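Local coordinates for protein arginase 1, mitochondrial (Arabidopsis thaliana, PDB 6VSU) that hydrolyses L-arginine to urea and L-ornithine with two manganese ions per subunit, and also converts agmatine to putrescine and urea, at residues Val34-Ser43 / Met126-Leu134. Sequence-based numbering, arbitrary orientation.
Sequences VRLLGGAKAS and MEEEPLRPL
Pro130 fits between the last turn of helix 7-37 and the chain that leads from it into strand 43-48. Its CD meets Val34 CG1 at 3.6 Å. Val34 CG1 lies anti to the backbone N (chi1 171°), which directs it at the proline ring, while CG2 reaches Leu131 CD2. The ring's CB rests 3.6 Å from Lys41 O, and its CG approaches the Ala40 methyl. The peptide bond between Glu129 and Pro130 is cis.

Arg35 reaches across to the turn before this proline. Its NH1 donates to Glu129 O at 2.6 Å, in the carbonyl plane. NH1 and NH2 also grip a single oxygen, Glu128 OE1, end-on in a salt bridge, with NH2 at 3.2 Å. Guanidinium and carboxylate are nearly coplanar, 29° apart. The bend of Glu128 at chi2 (-76°) helps bring OE1 to this edge. With an alanine in place of Glu128, the Arg35 guanidinium would probably lose its charged mate and keep only the Glu129 carbonyl across this contact.

Ser43 starts a parallel strand pairing. Its N donates to Pro130 O at 3.0 Å, and its O accepts from Arg132 N at 2.9 Å. Farther out, the Ala42 methyl sits over one guanidinium face of Arg132, 3.4 Å from NE. A water joins Arg132 NE to Lys41 O.

Outside partners extend these links. Arg132 NH1 forms a salt bridge with Asp284, and Ser43 OG bonds to Arg91 O. Lys41 and Ala42 form a classic beta bulge opposite Lys321. The contact thus joins the end of helix 7-37 to the start of two adjacent strands, 43-48 and 131-136, of the parallel arginase sheet, with helix 303-319 packing against Arg132 and Leu134.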
loop_
_atom_site.group_PDB
_atom_site.type_symbol
_atom_site.label_atom_id
_atom_site.label_comp_id
_atom_site.label_asym_id
_atom_site.label_seq_id
_atom_site.Cartn_x
_atom_site.Cartn_y
_atom_site.Cartn_z
ATOM N N VAL E 34 -37.900 4.169 -18.512
ATOM C CA VAL E 34 -38.503 4.927 -17.386
ATOM C C VAL E 34 -39.975 5.184 -17.674
ATOM O O VAL E 34 -40.781 5.015 -16.755
ATOM C CB VAL E 34 -37.766 6.230 -17.102
ATOM C CG1 VAL E 34 -38.548 7.059 -16.106
ATOM C CG2 VAL E 34 -36.364 5.934 -16.582
ATOM N N ARG E 35 -40.295 5.606 -18.890
ATOM C CA ARG E 35 -41.673 6.003 -19.242
ATOM C C ARG E 35 -42.564 4.768 -19.243
ATOM O O ARG E 35 -43.748 4.913 -18.895
ATOM C CB ARG E 35 -41.723 6.744 -20.585
ATOM C CG ARG E 35 -41.148 8.155 -20.514
ATOM C CD ARG E 35 -41.391 8.984 -21.765
ATOM N NE ARG E 35 -40.725 8.493 -22.959
ATOM C CZ ARG E 35 -39.484 8.774 -23.331
ATOM N NH1 ARG E 35 -38.679 9.545 -22.611
ATOM N NH2 ARG E 35 -39.014 8.256 -24.440
ATOM N N LEU E 36 -42.059 3.616 -19.669
ATOM C CA LEU E 36 -42.894 2.396 -19.770
ATOM C C LEU E 36 -43.242 1.938 -18.364
ATOM O O LEU E 36 -44.346 1.475 -18.187
ATOM C CB LEU E 36 -42.175 1.323 -20.594
ATOM C CG LEU E 36 -42.825 -0.054 -20.593
ATOM C CD1 LEU E 36 -42.662 -0.743 -21.910
ATOM C CD2 LEU E 36 -42.206 -0.921 -19.498
ATOM N N LEU E 37 -42.357 2.130 -17.386
ATOM C CA LEU E 37 -42.641 1.769 -15.981
ATOM C C LEU E 37 -43.686 2.734 -15.394
ATOM O O LEU E 37 -44.524 2.272 -14.602
ATOM C CB LEU E 37 -41.339 1.739 -15.182
ATOM C CG LEU E 37 -40.428 0.554 -15.478
ATOM C CD1 LEU E 37 -39.081 0.750 -14.831
ATOM C CD2 LEU E 37 -41.043 -0.777 -15.050
ATOM N N GLY E 38 -43.657 4.014 -15.766
ATOM C CA GLY E 38 -44.688 4.999 -15.399
ATOM C C GLY E 38 -44.558 5.539 -13.979
ATOM O O GLY E 38 -43.992 4.884 -13.090
ATOM N N GLY E 39 -45.100 6.744 -13.800
ATOM C CA GLY E 39 -45.386 7.406 -12.515
ATOM C C GLY E 39 -44.293 8.361 -12.109
ATOM O O GLY E 39 -44.583 9.211 -11.251
ATOM N N ALA E 40 -43.100 8.288 -12.706
ATOM C CA ALA E 40 -41.980 9.153 -12.284
ATOM C C ALA E 40 -42.158 10.597 -12.766
ATOM O O ALA E 40 -42.447 10.794 -13.906
ATOM C CB ALA E 40 -40.665 8.601 -12.756
ATOM N N LYS E 41 -41.819 11.557 -11.899
ATOM C CA LYS E 41 -41.767 13.003 -12.181
ATOM C C LYS E 41 -40.351 13.374 -12.567
ATOM O O LYS E 41 -40.180 14.356 -13.282
ATOM C CB LYS E 41 -42.181 13.801 -10.936
ATOM C CG LYS E 41 -43.666 13.739 -10.574
ATOM C CD LYS E 41 -43.989 14.630 -9.355
ATOM C CE LYS E 41 -45.469 14.918 -9.176
ATOM N NZ LYS E 41 -46.213 13.646 -9.005
ATOM N N ALA E 42 -39.366 12.650 -12.044
ATOM C CA ALA E 42 -37.953 12.855 -12.375
ATOM C C ALA E 42 -37.192 11.561 -12.084
ATOM O O ALA E 42 -37.489 10.883 -11.138
ATOM C CB ALA E 42 -37.384 14.032 -11.607
ATOM N N SER E 43 -36.190 11.285 -12.879
ATOM C CA SER E 43 -35.381 10.040 -12.885
ATOM C C SER E 43 -33.937 10.445 -13.138
ATOM O O SER E 43 -33.662 10.951 -14.203
ATOM C CB SER E 43 -35.889 9.109 -13.962
ATOM O OG SER E 43 -37.119 8.615 -13.545
ATOM N N MET E 126 -31.444 15.450 -20.920
ATOM C CA MET E 126 -32.551 16.297 -20.420
ATOM C C MET E 126 -33.737 16.215 -21.381
ATOM O O MET E 126 -34.882 16.271 -20.873
ATOM C CB MET E 126 -32.130 17.756 -20.237
ATOM C CG MET E 126 -31.050 17.896 -19.157
ATOM S SD MET E 126 -30.518 19.617 -18.972
ATOM C CE MET E 126 -32.010 20.290 -18.245
ATOM N N GLU E 127 -33.430 16.027 -22.668
ATOM C CA GLU E 127 -34.394 15.895 -23.792
ATOM C C GLU E 127 -35.235 14.626 -23.619
ATOM O O GLU E 127 -36.316 14.579 -24.205
ATOM C CB GLU E 127 -33.690 16.009 -25.145
ATOM C CG GLU E 127 -33.473 17.451 -25.560
ATOM C CD GLU E 127 -32.419 17.735 -26.617
ATOM O OE1 GLU E 127 -31.951 16.789 -27.268
ATOM O OE2 GLU E 127 -32.076 18.913 -26.783
ATOM N N GLU E 128 -34.707 13.607 -22.938
ATOM C CA GLU E 128 -35.516 12.399 -22.687
ATOM C C GLU E 128 -36.211 12.544 -21.341
ATOM O O GLU E 128 -35.643 12.258 -20.315
ATOM C CB GLU E 128 -34.644 11.150 -22.776
ATOM C CG GLU E 128 -34.147 10.930 -24.187
ATOM C CD GLU E 128 -35.203 10.372 -25.119
ATOM O OE1 GLU E 128 -36.239 9.817 -24.650
ATOM O OE2 GLU E 128 -34.957 10.437 -26.305
ATOM N N GLU E 129 -37.484 12.935 -21.396
ATOM C CA GLU E 129 -38.352 13.105 -20.204
ATOM C C GLU E 129 -38.560 11.734 -19.553
ATOM O O GLU E 129 -38.841 10.788 -20.283
ATOM C CB GLU E 129 -39.695 13.657 -20.677
ATOM C CG GLU E 129 -40.476 14.378 -19.603
ATOM C CD GLU E 129 -40.050 15.817 -19.384
ATOM O OE1 GLU E 129 -39.968 16.567 -20.377
ATOM O OE2 GLU E 129 -39.805 16.180 -18.219
ATOM N N PRO E 130 -38.509 11.583 -18.211
ATOM C CA PRO E 130 -38.139 12.645 -17.282
ATOM C C PRO E 130 -36.738 12.569 -16.670
ATOM O O PRO E 130 -36.581 12.792 -15.446
ATOM C CB PRO E 130 -39.154 12.380 -16.161
ATOM C CG PRO E 130 -39.094 10.874 -16.057
ATOM C CD PRO E 130 -38.916 10.379 -17.483
ATOM N N LEU E 131 -35.750 12.266 -17.489
ATOM C CA LEU E 131 -34.392 12.107 -16.986
ATOM C C LEU E 131 -33.869 13.488 -16.559
ATOM O O LEU E 131 -34.098 14.480 -17.269
ATOM C CB LEU E 131 -33.487 11.496 -18.057
ATOM C CG LEU E 131 -33.909 10.172 -18.675
ATOM C CD1 LEU E 131 -32.827 9.711 -19.646
ATOM C CD2 LEU E 131 -34.233 9.077 -17.680
ATOM N N ARG E 132 -33.072 13.476 -15.500
ATOM C CA ARG E 132 -32.300 14.621 -15.000
ATOM C C ARG E 132 -30.856 14.169 -14.829
ATOM O O ARG E 132 -30.583 13.104 -14.321
ATOM C CB ARG E 132 -32.916 15.077 -13.681
ATOM C CG ARG E 132 -34.379 15.468 -13.804
ATOM C CD ARG E 132 -34.788 16.424 -12.673
ATOM N NE ARG E 132 -36.140 16.917 -12.822
ATOM C CZ ARG E 132 -36.694 17.853 -12.072
ATOM N NH1 ARG E 132 -36.018 18.478 -11.114
ATOM N NH2 ARG E 132 -37.960 18.133 -12.259
ATOM N N PRO E 133 -29.867 14.949 -15.283
ATOM C CA PRO E 133 -28.514 14.439 -15.402
ATOM C C PRO E 133 -27.800 14.536 -14.053
ATOM O O PRO E 133 -27.824 15.582 -13.414
ATOM C CB PRO E 133 -27.859 15.392 -16.408
ATOM C CG PRO E 133 -28.518 16.716 -16.038
ATOM C CD PRO E 133 -29.968 16.329 -15.778
ATOM N N LEU E 134 -27.061 13.492 -13.735
ATOM C CA LEU E 134 -26.123 13.493 -12.599
ATOM C C LEU E 134 -24.769 13.110 -13.198
ATOM O O LEU E 134 -24.645 11.993 -13.683
ATOM C CB LEU E 134 -26.625 12.485 -11.568
ATOM C CG LEU E 134 -25.927 12.591 -10.200
ATOM C CD1 LEU E 134 -26.554 11.603 -9.202
ATOM C CD2 LEU E 134 -24.414 12.407 -10.336
HETATM O O HOH W 1 -38.231 15.776 -14.651
#